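Local coordinates for protein glutamine synthetase (Streptomyces coelicolor, PDB 4BAX) that belongs to the glutamine synthetase family, pairing a beta-grasp domain with a catalytic domain in a ten-chain assembly, at residues Glu108-Gly112 and Val185-Pro190. Residues are numbered along the deposited sequence; the frame is centred on the assembly and turned at random.
Sequences EPVFG and VGPLAP
Phe-111 and Leu-188 form an antiparallel hydrogen-bonded pair: Phe-111 N donates to Leu-188 O at 2.6 Å with an N-H...O angle of 167°, and Leu-188 N returns a bond of 2.9 Å to Phe-111 O. Val-110 CA and Pro-187 CA add CA-H...O contacts to Leu-188 O and Phe-111 O, respectively. Just before the pair the chain turns a corner at Pro-187, which follows a cis peptide bond; at the backbone angles of Gly-186 (phi 131°) a side chain would jam against the preceding carbonyl O, which calls for glycine. This pairing joins the start of strand 110-121 to the last part of the broken strand 180-188, beyond the corner, in the mixed sheet of the glutamine synthetase catalytic domain; Ala-189 then N-caps helix 190-210. Phe-111 and Leu-188 lie on the same face of the sheet, where both touch Val-193 of that helix. With CG anti to its carbonyl carbon (chi1 -71°), Phe-111 brings CE1 to 3.6 Å from Pro-190 CG, which lies at the ring edge, near its plane. Pro-109 crosses Pro-190 at about a right angle, CG to CG 4.0 Å. The Val-110 side chain lies beside that of Pro-187, pointing the same way, with Val-110 CG1 3.6 Å from Pro-187 CB.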
# COMPACT_ATOMS: atom_id res chain seq x y z
N GLU A 108 44.99 9.35 41.94
CA GLU A 108 43.72 8.62 41.92
C GLU A 108 42.64 9.29 41.05
O GLU A 108 41.54 9.61 41.52
CB GLU A 108 43.21 8.40 43.34
CG GLU A 108 44.29 7.78 44.22
CD GLU A 108 43.78 7.31 45.56
OE1 GLU A 108 42.61 7.62 45.90
OE2 GLU A 108 44.56 6.66 46.29
N PRO A 109 42.94 9.46 39.75
CA PRO A 109 41.95 10.09 38.88
C PRO A 109 40.70 9.22 38.72
O PRO A 109 40.81 8.00 38.63
CB PRO A 109 42.70 10.23 37.55
CG PRO A 109 43.72 9.13 37.59
CD PRO A 109 44.14 9.03 39.02
N VAL A 110 39.54 9.86 38.68
CA VAL A 110 38.26 9.18 38.54
C VAL A 110 37.44 9.91 37.46
O VAL A 110 37.53 11.14 37.32
CB VAL A 110 37.51 9.17 39.88
CG1 VAL A 110 36.11 8.61 39.72
CG2 VAL A 110 38.29 8.36 40.91
N PHE A 111 36.67 9.16 36.68
CA PHE A 111 35.93 9.76 35.60
C PHE A 111 34.46 9.38 35.60
O PHE A 111 34.10 8.26 35.98
CB PHE A 111 36.52 9.35 34.26
CG PHE A 111 37.86 9.99 33.98
CD1 PHE A 111 39.03 9.37 34.38
CD2 PHE A 111 37.94 11.21 33.33
CE1 PHE A 111 40.26 9.96 34.13
CE2 PHE A 111 39.17 11.80 33.08
CZ PHE A 111 40.34 11.17 33.48
N GLY A 112 33.63 10.33 35.17
CA GLY A 112 32.26 10.05 34.82
C GLY A 112 32.02 10.56 33.41
O GLY A 112 32.40 11.69 33.06
N VAL A 185 28.09 6.94 32.70
CA VAL A 185 28.96 5.90 33.21
C VAL A 185 29.95 6.48 34.20
O VAL A 185 30.66 7.44 33.90
CB VAL A 185 29.73 5.20 32.09
CG1 VAL A 185 30.45 3.98 32.65
CG2 VAL A 185 28.81 4.80 30.98
N GLY A 186 30.02 5.86 35.38
CA GLY A 186 30.94 6.30 36.40
C GLY A 186 30.24 6.44 37.75
O GLY A 186 29.06 6.14 37.88
N PRO A 187 30.96 6.93 38.76
CA PRO A 187 32.37 7.32 38.66
C PRO A 187 33.31 6.11 38.72
O PRO A 187 33.07 5.18 39.50
CB PRO A 187 32.57 8.24 39.88
CG PRO A 187 31.41 7.89 40.84
CD PRO A 187 30.47 6.94 40.15
N LEU A 188 34.35 6.12 37.87
CA LEU A 188 35.25 4.97 37.73
C LEU A 188 36.66 5.42 37.39
O LEU A 188 36.88 6.56 36.99
CB LEU A 188 34.74 4.01 36.65
CG LEU A 188 33.50 3.19 37.03
CD1 LEU A 188 32.79 2.62 35.79
CD2 LEU A 188 33.93 2.09 38.01
N ALA A 189 37.61 4.51 37.56
CA ALA A 189 39.01 4.71 37.19
C ALA A 189 39.12 4.72 35.65
O ALA A 189 38.29 4.12 34.97
CB ALA A 189 39.86 3.59 37.79
N PRO A 190 40.17 5.37 35.10
CA PRO A 190 40.23 5.66 33.66
C PRO A 190 40.12 4.42 32.76
O PRO A 190 39.32 4.41 31.82
CB PRO A 190 41.61 6.31 33.48
CG PRO A 190 41.95 6.89 34.81
CD PRO A 190 41.27 6.02 35.85